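Local structure of shikimate dehydrogenase-like protein HI_0607 (Haemophilus influenzae, 1NPY) at residues Val134-Lys139 with Ala161-Ala166; Lys147-Asn152 with Asn169-Gln174; Ala176-Asn181 with Ala206-Asp211. The protein catalyses in vitro the NADP(+)-dependent oxidation of shikimate to 3-dehydroshikimate, though so weakly that shikimate may not be its biological substrate. All blocks are in the same frame, centred on the assembly; numbering follows the deposited sequence.

Contact 1. Residues Val134-Lys139 with Ala161-Ala166; sequences VVAAFK and ALYGYA
A136 and Y163 are the nearest pair by CA atoms, 6.9 Å apart, where helix 131-140 faces the last turn of helix 153-163 and the chain that leaves it. That helix closes in a Schellman motif at G164, whose positive phi (67°) suits a residue without a side chain. Y163, on the last turn, and Y165, just past G164, both pack against helix 131-140. V135 serves both: its CG1 lies 3.5 Å from CD2 of Y165, at the edge of that ring, and 3.7 Å from CD2 of Y163. With CG1 anti to the backbone N (chi1 174°), this is the methyl that reaches both rings. A136, small enough to let a ring come near, sets its CB 3.6 Å from CE1 of Y163. K139 contributes its aliphatic chain rather than its charge: CD passes obliquely by the Y165 ring, 3.6 Å from CZ, and CE comes to 3.1 Å from the carbonyl O of Y163. Tyrosine suits both places because each ring packs against the helix while its hydroxyl finds a backbone acceptor, A83 O for Y163 and F143 O for Y165. A136 and Y163 also meet I84, in a loop. Beneath, F138 turns to L146 and to I111 of helix 102-113, and V135 and Y165 rest on I148 of strand 146-149, which sets the contact against the parallel sheet.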
ATOM      1  N   VAL A 134      -5.947   2.245   4.574  1.00 10.63           N
ATOM      2  CA  VAL A 134      -5.773   3.516   5.269  1.00 10.05           C
ATOM      3  C   VAL A 134      -6.682   3.650   6.499  1.00 11.18           C
ATOM      4  O   VAL A 134      -6.204   3.951   7.603  1.00 10.74           O
ATOM      5  CB  VAL A 134      -5.964   4.682   4.267  1.00 11.00           C
ATOM      6  CG1 VAL A 134      -6.103   5.979   5.046  1.00 12.23           C
ATOM      7  CG2 VAL A 134      -4.793   4.681   3.257  1.00  9.97           C
ATOM      8  N   VAL A 135      -7.980   3.425   6.315  1.00 10.65           N
ATOM      9  CA  VAL A 135      -8.953   3.575   7.384  1.00 11.38           C
ATOM     10  C   VAL A 135      -8.626   2.623   8.532  1.00 12.36           C
ATOM     11  O   VAL A 135      -8.672   3.006   9.708  1.00 12.38           O
ATOM     12  CB  VAL A 135     -10.385   3.409   6.872  1.00 12.10           C
ATOM     13  CG1 VAL A 135     -11.395   3.417   8.022  1.00 13.76           C
ATOM     14  CG2 VAL A 135     -10.696   4.524   5.897  1.00 10.95           C
ATOM     15  N   ALA A 136      -8.290   1.382   8.191  1.00 11.91           N
ATOM     16  CA  ALA A 136      -7.981   0.388   9.218  1.00 11.13           C
ATOM     17  C   ALA A 136      -6.699   0.693   9.967  1.00 12.35           C
ATOM     18  O   ALA A 136      -6.580   0.440  11.175  1.00 12.82           O
ATOM     19  CB  ALA A 136      -7.904  -1.005   8.585  1.00 11.97           C
ATOM     20  N   ALA A 137      -5.717   1.204   9.235  1.00 11.54           N
ATOM     21  CA  ALA A 137      -4.451   1.580   9.844  1.00 12.05           C
ATOM     22  C   ALA A 137      -4.630   2.714  10.841  1.00 12.10           C
ATOM     23  O   ALA A 137      -4.046   2.699  11.933  1.00 13.01           O
ATOM     24  CB  ALA A 137      -3.400   1.911   8.796  1.00 11.20           C
ATOM     25  N   PHE A 138      -5.445   3.699  10.472  1.00 11.71           N
ATOM     26  CA  PHE A 138      -5.733   4.769  11.428  1.00 11.60           C
ATOM     27  C   PHE A 138      -6.488   4.247  12.641  1.00 12.79           C
ATOM     28  O   PHE A 138      -6.168   4.608  13.771  1.00 13.10           O
ATOM     29  CB  PHE A 138      -6.446   5.938  10.751  1.00 11.97           C
ATOM     30  CG  PHE A 138      -5.503   6.893  10.070  1.00 13.14           C
ATOM     31  CD1 PHE A 138      -4.811   7.845  10.797  1.00 13.36           C
ATOM     32  CD2 PHE A 138      -5.296   6.828   8.698  1.00 12.92           C
ATOM     33  CE1 PHE A 138      -3.944   8.709  10.203  1.00 12.13           C
ATOM     34  CE2 PHE A 138      -4.449   7.718   8.084  1.00 11.40           C
ATOM     35  CZ  PHE A 138      -3.760   8.656   8.833  1.00 12.12           C
ATOM     36  N   LYS A 139      -7.443   3.356  12.427  1.00 13.01           N
ATOM     37  CA  LYS A 139      -8.297   2.879  13.506  1.00 14.29           C
ATOM     38  C   LYS A 139      -7.419   2.098  14.464  1.00 15.56           C
ATOM     39  O   LYS A 139      -7.500   2.289  15.685  1.00 15.25           O
ATOM     40  CB  LYS A 139      -9.389   1.961  12.957  1.00 15.42           C
ATOM     41  CG  LYS A 139     -10.354   1.389  14.004  1.00 18.15           C
ATOM     42  CD  LYS A 139     -11.266   2.498  14.496  1.00 22.23           C
ATOM     43  CE  LYS A 139     -12.261   1.983  15.545  1.00 26.10           C
ATOM     44  NZ  LYS A 139     -11.710   0.757  16.185  1.00 33.82           N
ATOM     45  N   ALA A 161     -19.147   2.427   8.775  1.00 18.82           N
ATOM     46  CA  ALA A 161     -19.821   1.531   9.721  1.00 19.09           C
ATOM     47  C   ALA A 161     -18.907   0.405  10.178  1.00 18.75           C
ATOM     48  O   ALA A 161     -18.832   0.087  11.367  1.00 18.78           O
ATOM     49  CB  ALA A 161     -21.099   0.966   9.107  1.00 19.24           C
ATOM     50  N   LEU A 162     -18.082  -0.089   9.261  1.00 20.21           N
ATOM     51  CA  LEU A 162     -17.248  -1.255   9.553  1.00 20.92           C
ATOM     52  C   LEU A 162     -16.170  -0.886  10.553  1.00 20.83           C
ATOM     53  O   LEU A 162     -15.836  -1.665  11.450  1.00 20.73           O
ATOM     54  CB  LEU A 162     -16.643  -1.806   8.256  1.00 21.39           C
ATOM     55  CG  LEU A 162     -15.864  -3.118   8.300  1.00 24.19           C
ATOM     56  CD1 LEU A 162     -16.797  -4.265   8.575  1.00 24.58           C
ATOM     57  CD2 LEU A 162     -15.158  -3.365   6.984  1.00 25.56           C
ATOM     58  N   TYR A 163     -15.597   0.302  10.375  1.00 19.43           N
ATOM     59  CA  TYR A 163     -14.552   0.784  11.272  1.00 19.23           C
ATOM     60  C   TYR A 163     -15.011   1.774  12.345  1.00 19.01           C
ATOM     61  O   TYR A 163     -14.180   2.299  13.077  1.00 20.84           O
ATOM     62  CB  TYR A 163     -13.364   1.332  10.466  1.00 17.74           C
ATOM     63  CG  TYR A 163     -12.730   0.236   9.646  1.00 15.66           C
ATOM     64  CD1 TYR A 163     -11.886  -0.686  10.227  1.00 13.30           C
ATOM     65  CD2 TYR A 163     -13.045   0.075   8.319  1.00 14.27           C
ATOM     66  CE1 TYR A 163     -11.325  -1.712   9.501  1.00 14.67           C
ATOM     67  CE2 TYR A 163     -12.499  -0.947   7.578  1.00 14.84           C
ATOM     68  CZ  TYR A 163     -11.635  -1.836   8.174  1.00 14.00           C
ATOM     69  OH  TYR A 163     -11.096  -2.856   7.426  1.00 19.39           O
ATOM     70  N   GLY A 164     -16.313   1.971  12.529  1.00 20.03           N
ATOM     71  CA  GLY A 164     -16.802   2.851  13.578  1.00 20.41           C
ATOM     72  C   GLY A 164     -16.499   4.325  13.412  1.00 20.09           C
ATOM     73  O   GLY A 164     -16.249   5.054  14.369  1.00 20.40           O
ATOM     74  N   TYR A 165     -16.500   4.757  12.158  1.00 19.24           N
ATOM     75  CA  TYR A 165     -16.273   6.146  11.802  1.00 18.82           C
ATOM     76  C   TYR A 165     -17.517   6.758  11.172  1.00 19.28           C
ATOM     77  O   TYR A 165     -18.578   6.142  11.158  1.00 21.65           O
ATOM     78  CB  TYR A 165     -15.096   6.160  10.829  1.00 17.53           C
ATOM     79  CG  TYR A 165     -13.749   5.911  11.456  1.00 15.62           C
ATOM     80  CD1 TYR A 165     -13.380   6.488  12.674  1.00 15.89           C
ATOM     81  CD2 TYR A 165     -12.805   5.146  10.778  1.00 16.88           C
ATOM     82  CE1 TYR A 165     -12.102   6.300  13.194  1.00 14.82           C
ATOM     83  CE2 TYR A 165     -11.530   4.962  11.281  1.00 16.43           C
ATOM     84  CZ  TYR A 165     -11.194   5.516  12.485  1.00 14.71           C
ATOM     85  OH  TYR A 165      -9.893   5.356  12.904  1.00 16.30           O
ATOM     86  N   ALA A 166     -17.417   7.963  10.624  1.00 18.73           N
ATOM     87  CA  ALA A 166     -18.567   8.581   9.982  1.00 18.43           C
ATOM     88  C   ALA A 166     -18.294   8.813   8.502  1.00 18.06           C
ATOM     89  O   ALA A 166     -17.138   8.964   8.096  1.00 16.88           O
ATOM     90  CB  ALA A 166     -18.910   9.882  10.700  1.00 18.04           C
TER

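Contact 2. Residues Lys147-Asn152 with Asn169-Gln174; sequences KIYARN and NSLENQ
Y149 and L171 join the end of strand 146-149 to the loop after strand 166-168, in the Rossmann-type NADP-binding domain. The apolar part is a CH-pi contact: CG of L171 sits over one face of the Y149 ring, 3.8 Å from its centroid and 20° off the normal. A branched leucine suits this place because its branch point sits over the face while the methyls reach the CD2-CE2 side, CD1 coming 3.5 Å from CE2; the two side chains cross at about a right angle. F202 of helix 200-205 packs beside L171, the ring stacks with H125, and A150 touches S127, which probably binds NADP(+). At the ring edge the backbone of the loop closes in, N169 O lying near the plane, 3.6 Å from CE1 of Y149. Among polar groups, N169 OD1 and A150 O share a partner, the hydroxyl of Y167, which ties the loop to the chain beyond the strand. From L171 to Q174 the loop makes a type II beta turn, where N173 takes the positive phi that asparagine tolerates. One water links strand to loop: it lies 2.7 Å from Y149 OH and accepts from L171 N at 3.1 Å.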
ATOM      1  N   LYS A 147     -13.340  10.801   9.252  1.00 14.11           N
ATOM      2  CA  LYS A 147     -14.529  10.816   8.413  1.00 15.07           C
ATOM      3  C   LYS A 147     -14.099  10.354   7.024  1.00 15.34           C
ATOM      4  O   LYS A 147     -13.012  10.703   6.560  1.00 15.19           O
ATOM      5  CB  LYS A 147     -15.143  12.215   8.368  1.00 16.08           C
ATOM      6  CG  LYS A 147     -15.561  12.737   9.725  1.00 17.63           C
ATOM      7  CD  LYS A 147     -16.079  14.165   9.638  1.00 21.00           C
ATOM      8  CE  LYS A 147     -16.236  14.808  11.002  1.00 25.10           C
ATOM      9  NZ  LYS A 147     -16.538  16.269  10.911  1.00 29.92           N
ATOM     10  N   ILE A 148     -14.975   9.606   6.363  1.00 14.89           N
ATOM     11  CA  ILE A 148     -14.738   9.138   5.006  1.00 15.38           C
ATOM     12  C   ILE A 148     -15.597  10.008   4.107  1.00 15.50           C
ATOM     13  O   ILE A 148     -16.816  10.051   4.269  1.00 16.84           O
ATOM     14  CB  ILE A 148     -15.070   7.639   4.864  1.00 15.38           C
ATOM     15  CG1 ILE A 148     -13.989   6.792   5.551  1.00 18.66           C
ATOM     16  CG2 ILE A 148     -15.058   7.245   3.379  1.00 16.35           C
ATOM     17  CD1 ILE A 148     -14.387   6.154   6.844  1.00 21.25           C
ATOM     18  N   TYR A 149     -14.930  10.760   3.237  1.00 14.58           N
ATOM     19  CA  TYR A 149     -15.537  11.581   2.203  1.00 15.77           C
ATOM     20  C   TYR A 149     -15.445  10.876   0.858  1.00 15.04           C
ATOM     21  O   TYR A 149     -14.358  10.630   0.346  1.00 14.73           O
ATOM     22  CB  TYR A 149     -14.756  12.904   2.152  1.00 15.24           C
ATOM     23  CG  TYR A 149     -15.078  13.839   1.008  1.00 18.52           C
ATOM     24  CD1 TYR A 149     -16.383  14.046   0.592  1.00 23.48           C
ATOM     25  CD2 TYR A 149     -14.056  14.540   0.370  1.00 22.14           C
ATOM     26  CE1 TYR A 149     -16.665  14.914  -0.461  1.00 28.46           C
ATOM     27  CE2 TYR A 149     -14.325  15.402  -0.679  1.00 25.82           C
ATOM     28  CZ  TYR A 149     -15.624  15.581  -1.088  1.00 28.91           C
ATOM     29  OH  TYR A 149     -15.905  16.450  -2.113  1.00 34.90           O
ATOM     30  N   ALA A 150     -16.569  10.495   0.268  1.00 15.76           N
ATOM     31  CA  ALA A 150     -16.467   9.721  -0.956  1.00 17.09           C
ATOM     32  C   ALA A 150     -17.732   9.872  -1.775  1.00 18.67           C
ATOM     33  O   ALA A 150     -18.802  10.082  -1.222  1.00 18.19           O
ATOM     34  CB  ALA A 150     -16.248   8.248  -0.669  1.00 18.12           C
ATOM     35  N   ARG A 151     -17.557   9.761  -3.082  1.00 21.38           N
ATOM     36  CA  ARG A 151     -18.698   9.859  -3.977  1.00 24.00           C
ATOM     37  C   ARG A 151     -19.543   8.580  -4.043  1.00 24.72           C
ATOM     38  O   ARG A 151     -20.740   8.673  -4.313  1.00 25.55           O
ATOM     39  CB  ARG A 151     -18.243  10.348  -5.348  1.00 25.37           C
ATOM     40  CG  ARG A 151     -17.336   9.398  -6.093  1.00 29.53           C
ATOM     41  CD  ARG A 151     -16.937   9.922  -7.462  1.00 33.60           C
ATOM     42  NE  ARG A 151     -15.845   9.120  -8.008  1.00 37.00           N
ATOM     43  CZ  ARG A 151     -15.976   7.916  -8.546  1.00 42.64           C
ATOM     44  NH1 ARG A 151     -17.172   7.349  -8.668  1.00 44.40           N
ATOM     45  NH2 ARG A 151     -14.901   7.284  -9.010  1.00 44.26           N
ATOM     46  N   ASN A 152     -18.959   7.404  -3.817  1.00 24.27           N
ATOM     47  CA  ASN A 152     -19.717   6.161  -3.680  1.00 24.87           C
ATOM     48  C   ASN A 152     -20.318   6.074  -2.277  1.00 24.79           C
ATOM     49  O   ASN A 152     -19.642   5.702  -1.317  1.00 23.40           O
ATOM     50  CB  ASN A 152     -18.846   4.927  -3.950  1.00 25.99           C
ATOM     51  CG  ASN A 152     -19.665   3.647  -4.146  1.00 29.40           C
ATOM     52  OD1 ASN A 152     -19.420   2.902  -5.098  1.00 38.71           O
ATOM     53  ND2 ASN A 152     -20.637   3.387  -3.273  1.00 30.04           N
ATOM     54  N   ASN A 169     -20.867  13.099   2.540  1.00 24.39           N
ATOM     55  CA  ASN A 169     -20.969  13.234   1.092  1.00 26.68           C
ATOM     56  C   ASN A 169     -20.416  14.584   0.637  1.00 27.08           C
ATOM     57  O   ASN A 169     -20.288  14.787  -0.562  1.00 28.26           O
ATOM     58  CB  ASN A 169     -22.401  13.000   0.601  1.00 27.37           C
ATOM     59  CG  ASN A 169     -22.474  12.760  -0.900  1.00 31.57           C
ATOM     60  OD1 ASN A 169     -21.931  11.787  -1.427  1.00 34.29           O
ATOM     61  ND2 ASN A 169     -23.152  13.660  -1.603  1.00 35.64           N
ATOM     62  N   SER A 170     -20.040  15.474   1.552  1.00 27.71           N
ATOM     63  CA  SER A 170     -19.331  16.700   1.173  1.00 29.04           C
ATOM     64  C   SER A 170     -18.516  17.361   2.281  1.00 29.01           C
ATOM     65  O   SER A 170     -18.644  17.023   3.461  1.00 26.73           O
ATOM     66  CB  SER A 170     -20.318  17.722   0.596  1.00 29.43           C
ATOM     67  OG  SER A 170     -21.358  17.959   1.521  1.00 33.34           O
ATOM     68  N   LEU A 171     -17.656  18.298   1.887  1.00 29.16           N
ATOM     69  CA  LEU A 171     -16.775  18.964   2.842  1.00 30.67           C
ATOM     70  C   LEU A 171     -17.303  20.225   3.537  1.00 33.34           C
ATOM     71  O   LEU A 171     -16.591  20.827   4.337  1.00 33.49           O
ATOM     72  CB  LEU A 171     -15.445  19.277   2.158  1.00 30.23           C
ATOM     73  CG  LEU A 171     -14.674  18.024   1.738  1.00 27.84           C
ATOM     74  CD1 LEU A 171     -13.498  18.452   0.871  1.00 26.97           C
ATOM     75  CD2 LEU A 171     -14.223  17.230   2.944  1.00 26.99           C
ATOM     76  N   GLU A 172     -18.555  20.602   3.297  1.00 36.17           N
ATOM     77  CA  GLU A 172     -19.116  21.820   3.885  1.00 38.03           C
ATOM     78  C   GLU A 172     -19.093  21.753   5.414  1.00 38.87           C
ATOM     79  O   GLU A 172     -19.490  20.740   5.991  1.00 38.90           O
ATOM     80  CB  GLU A 172     -20.557  22.084   3.419  1.00 38.67           C
ATOM     81  CG  GLU A 172     -20.922  21.697   1.992  1.00 41.98           C
ATOM     82  CD  GLU A 172     -19.924  22.169   0.948  1.00 45.67           C
ATOM     83  OE1 GLU A 172     -19.876  23.393   0.690  1.00 47.97           O
ATOM     84  OE2 GLU A 172     -19.196  21.319   0.380  1.00 47.72           O
ATOM     85  N   ASN A 173     -18.619  22.822   6.057  1.00 39.96           N
ATOM     86  CA  ASN A 173     -18.579  22.978   7.520  1.00 40.76           C
ATOM     87  C   ASN A 173     -17.494  22.166   8.218  1.00 39.64           C
ATOM     88  O   ASN A 173     -17.358  22.231   9.441  1.00 41.02           O
ATOM     89  CB  ASN A 173     -19.897  22.613   8.219  1.00 41.24           C
ATOM     90  CG  ASN A 173     -21.040  23.549   7.891  1.00 43.42           C
ATOM     91  OD1 ASN A 173     -22.183  23.264   8.250  1.00 47.11           O
ATOM     92  ND2 ASN A 173     -20.749  24.666   7.230  1.00 44.60           N
ATOM     93  N   GLN A 174     -16.747  21.385   7.444  1.00 38.18           N
ATOM     94  CA  GLN A 174     -15.845  20.403   8.020  1.00 36.02           C
ATOM     95  C   GLN A 174     -14.487  21.066   8.159  1.00 34.89           C
ATOM     96  O   GLN A 174     -14.089  21.868   7.310  1.00 34.83           O
ATOM     97  CB  GLN A 174     -15.725  19.175   7.111  1.00 35.78           C
ATOM     98  CG  GLN A 174     -17.036  18.455   6.832  1.00 34.96           C
ATOM     99  CD  GLN A 174     -17.627  17.820   8.071  1.00 36.01           C
ATOM    100  OE1 GLN A 174     -16.900  17.462   8.997  1.00 35.56           O
ATOM    101  NE2 GLN A 174     -18.945  17.675   8.090  1.00 36.30           N
TER
HETATM  102  O   HOH W   1     -17.238  18.622  -1.120  1.00 31.66           O

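Contact 3. Residues Ala176-Asn181 with Ala206-Asp211; sequences ADILVN and ASVAFD
The ring of F210 has V180 CG1 over one face, 4.1 Å from CD1, the two side chains lying side by side. At the far end of the strands the amide of N181 and the carboxylate of D211 are turned 74° apart: ND2 donates to OD1 of D211 at 2.8 Å, nearly straight at 169°. The oxygen lies in the amide plane but is met from above the carboxylate plane. The two residues are in register as a parallel pair, both with CG anti to the backbone N, so that the groups lie side by side. Further bonds hold them: N181 OD1 to T183 OG1, D211 OD1 to V213 N and D211 OD2 to T219 OG1. An amide beside an acid suits this buried spot, since one supplies the N-H the other needs.

Strands 178-181 and 208-211 run parallel, 13° apart, with axes 4.7 Å from each other. L179 N gives to V208 O, F210 N to L179 O and N181 N to F210 O, the last two at 2.8 Å. D177 O takes both S207 N, at 2.8 Å, and V208 N. Branched I178, V180 and V208 suit the strand and share a face with F210. L179, on the other face with A209, meets A206 CB at 3.7 Å from its CD1 and packs on F202 and I203 of helix 200-205, while small A209 leaves room for F221 and A225 of helix 220-227. Strand 178-181, helix 200-205 and strand 208-211 form a beta-alpha-beta unit, the building block of the Rossmann fold; N181, at the carboxyl end of strand 178-181, has its side chain about 6 Å from G126, a likely NADP(+) ligand.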
ATOM      1  N   ALA A 176     -10.404  19.661   9.426  1.00 25.14           N
ATOM      2  CA  ALA A 176      -9.605  18.463   9.651  1.00 22.23           C
ATOM      3  C   ALA A 176      -8.113  18.806   9.674  1.00 19.34           C
ATOM      4  O   ALA A 176      -7.666  19.752   9.028  1.00 18.26           O
ATOM      5  CB  ALA A 176      -9.907  17.436   8.585  1.00 23.08           C
ATOM      6  N   ASP A 177      -7.350  18.050  10.458  1.00 15.71           N
ATOM      7  CA  ASP A 177      -5.915  18.244  10.592  1.00 15.56           C
ATOM      8  C   ASP A 177      -5.082  17.433   9.619  1.00 14.41           C
ATOM      9  O   ASP A 177      -3.987  17.835   9.233  1.00 13.70           O
ATOM     10  CB  ASP A 177      -5.530  17.850  12.013  1.00 15.67           C
ATOM     11  CG  ASP A 177      -6.333  18.619  13.019  1.00 19.71           C
ATOM     12  OD1 ASP A 177      -6.242  19.860  12.942  1.00 22.87           O
ATOM     13  OD2 ASP A 177      -7.085  18.087  13.859  1.00 19.60           O
ATOM     14  N   ILE A 178      -5.586  16.253   9.272  1.00 12.55           N
ATOM     15  CA  ILE A 178      -4.912  15.291   8.419  1.00 11.97           C
ATOM     16  C   ILE A 178      -5.839  14.982   7.247  1.00 11.84           C
ATOM     17  O   ILE A 178      -6.935  14.440   7.419  1.00 11.40           O
ATOM     18  CB  ILE A 178      -4.536  14.009   9.189  1.00 12.68           C
ATOM     19  CG1 ILE A 178      -3.585  14.331  10.350  1.00 12.36           C
ATOM     20  CG2 ILE A 178      -3.874  12.997   8.293  1.00 13.02           C
ATOM     21  CD1 ILE A 178      -3.347  13.164  11.327  1.00 15.12           C
ATOM     22  N   LEU A 179      -5.378  15.318   6.048  1.00  9.62           N
ATOM     23  CA  LEU A 179      -6.107  15.030   4.820  1.00 10.15           C
ATOM     24  C   LEU A 179      -5.438  13.903   4.051  1.00  8.20           C
ATOM     25  O   LEU A 179      -4.243  13.965   3.766  1.00  9.60           O
ATOM     26  CB  LEU A 179      -6.149  16.264   3.924  1.00  9.10           C
ATOM     27  CG  LEU A 179      -6.599  17.519   4.671  1.00 12.22           C
ATOM     28  CD1 LEU A 179      -6.538  18.677   3.683  1.00 12.97           C
ATOM     29  CD2 LEU A 179      -8.019  17.382   5.188  1.00 13.12           C
ATOM     30  N   VAL A 180      -6.191  12.846   3.772  1.00  8.44           N
ATOM     31  CA  VAL A 180      -5.632  11.702   3.065  1.00  8.72           C
ATOM     32  C   VAL A 180      -6.392  11.508   1.759  1.00  8.00           C
ATOM     33  O   VAL A 180      -7.618  11.375   1.746  1.00  8.93           O
ATOM     34  CB  VAL A 180      -5.717  10.378   3.875  1.00  9.20           C
ATOM     35  CG1 VAL A 180      -4.905   9.297   3.223  1.00 10.61           C
ATOM     36  CG2 VAL A 180      -5.337  10.557   5.325  1.00 10.89           C
ATOM     37  N   ASN A 181      -5.659  11.429   0.654  1.00  7.98           N
ATOM     38  CA  ASN A 181      -6.274  11.151  -0.632  1.00  8.84           C
ATOM     39  C   ASN A 181      -6.026   9.685  -0.998  1.00  9.81           C
ATOM     40  O   ASN A 181      -4.864   9.242  -1.068  1.00  9.85           O
ATOM     41  CB  ASN A 181      -5.706  12.011  -1.757  1.00 10.15           C
ATOM     42  CG  ASN A 181      -6.300  11.622  -3.106  1.00  9.64           C
ATOM     43  OD1 ASN A 181      -7.519  11.565  -3.233  1.00 12.04           O
ATOM     44  ND2 ASN A 181      -5.470  11.357  -4.091  1.00  8.81           N
ATOM     45  N   ALA A 206      -5.307  22.548   7.339  1.00 17.06           N
ATOM     46  CA  ALA A 206      -4.832  21.251   7.793  1.00 16.35           C
ATOM     47  C   ALA A 206      -3.368  21.386   8.184  1.00 16.10           C
ATOM     48  O   ALA A 206      -2.753  22.427   7.939  1.00 16.73           O
ATOM     49  CB  ALA A 206      -5.041  20.228   6.664  1.00 16.13           C
ATOM     50  N   SER A 207      -2.811  20.352   8.806  1.00 15.49           N
ATOM     51  CA  SER A 207      -1.388  20.311   9.139  1.00 16.07           C
ATOM     52  C   SER A 207      -0.632  19.252   8.336  1.00 14.64           C
ATOM     53  O   SER A 207       0.586  19.352   8.189  1.00 13.00           O
ATOM     54  CB  SER A 207      -1.194  20.185  10.653  1.00 17.88           C
ATOM     55  OG  SER A 207      -1.763  18.985  11.116  1.00 22.02           O
ATOM     56  N   VAL A 208      -1.341  18.251   7.820  1.00 12.77           N
ATOM     57  CA  VAL A 208      -0.716  17.103   7.155  1.00 12.93           C
ATOM     58  C   VAL A 208      -1.483  16.711   5.884  1.00 12.92           C
ATOM     59  O   VAL A 208      -2.704  16.581   5.941  1.00 12.77           O
ATOM     60  CB  VAL A 208      -0.701  15.839   8.041  1.00 13.10           C
ATOM     61  CG1 VAL A 208      -0.008  14.722   7.310  1.00 12.59           C
ATOM     62  CG2 VAL A 208       0.025  16.088   9.366  1.00 14.62           C
ATOM     63  N   ALA A 209      -0.756  16.558   4.775  1.00 12.46           N
ATOM     64  CA  ALA A 209      -1.328  16.115   3.504  1.00 11.34           C
ATOM     65  C   ALA A 209      -0.709  14.780   3.101  1.00 10.18           C
ATOM     66  O   ALA A 209       0.496  14.719   2.898  1.00 10.62           O
ATOM     67  CB  ALA A 209      -1.077  17.158   2.424  1.00 11.26           C
ATOM     68  N   PHE A 210      -1.506  13.713   3.057  1.00  8.51           N
ATOM     69  CA  PHE A 210      -1.048  12.355   2.783  1.00  9.79           C
ATOM     70  C   PHE A 210      -1.754  11.881   1.513  1.00 10.31           C
ATOM     71  O   PHE A 210      -2.984  11.763   1.463  1.00  9.75           O
ATOM     72  CB  PHE A 210      -1.360  11.495   4.003  1.00  9.85           C
ATOM     73  CG  PHE A 210      -0.929  10.040   3.948  1.00 10.92           C
ATOM     74  CD1 PHE A 210      -1.229   9.243   5.041  1.00 19.39           C
ATOM     75  CD2 PHE A 210      -0.269   9.475   2.879  1.00 13.90           C
ATOM     76  CE1 PHE A 210      -0.871   7.902   5.057  1.00 19.43           C
ATOM     77  CE2 PHE A 210       0.088   8.145   2.884  1.00 18.13           C
ATOM     78  CZ  PHE A 210      -0.222   7.354   3.974  1.00 21.55           C
ATOM     79  N   ASP A 211      -0.994  11.767   0.435  1.00 11.59           N
ATOM     80  CA  ASP A 211      -1.574  11.402  -0.857  1.00 11.17           C
ATOM     81  C   ASP A 211      -1.013  10.028  -1.166  1.00 12.23           C
ATOM     82  O   ASP A 211       0.195   9.853  -1.352  1.00 11.93           O
ATOM     83  CB  ASP A 211      -1.166  12.387  -1.947  1.00 11.85           C
ATOM     84  CG  ASP A 211      -2.046  12.327  -3.178  1.00 12.05           C
ATOM     85  OD1 ASP A 211      -2.758  11.317  -3.394  1.00 12.31           O
ATOM     86  OD2 ASP A 211      -2.064  13.281  -3.991  1.00 13.91           O
TER

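All three contacts belong to one six-stranded parallel sheet, ordered 166-168, 146-149, 122-125, 178-181, 208-211, 231-233, and the helices packed on it. Their centres lie 14 to 16 Å apart. Contacts 1 and 2 interleave along the chain, and A166 O probably bonds I148 N at 2.8 Å, where strand 166-168 joins strand 146-149. Contact 3 follows both, across strand 122-125; it meets contact 1 through V134 and F138 on V180, and adjoins contact 2 only in sequence. Contact 1 thus packs helices on the sheet, while A150 and R151 of contact 2 and N181 of contact 3 lie near the residues that probably bind NADP(+).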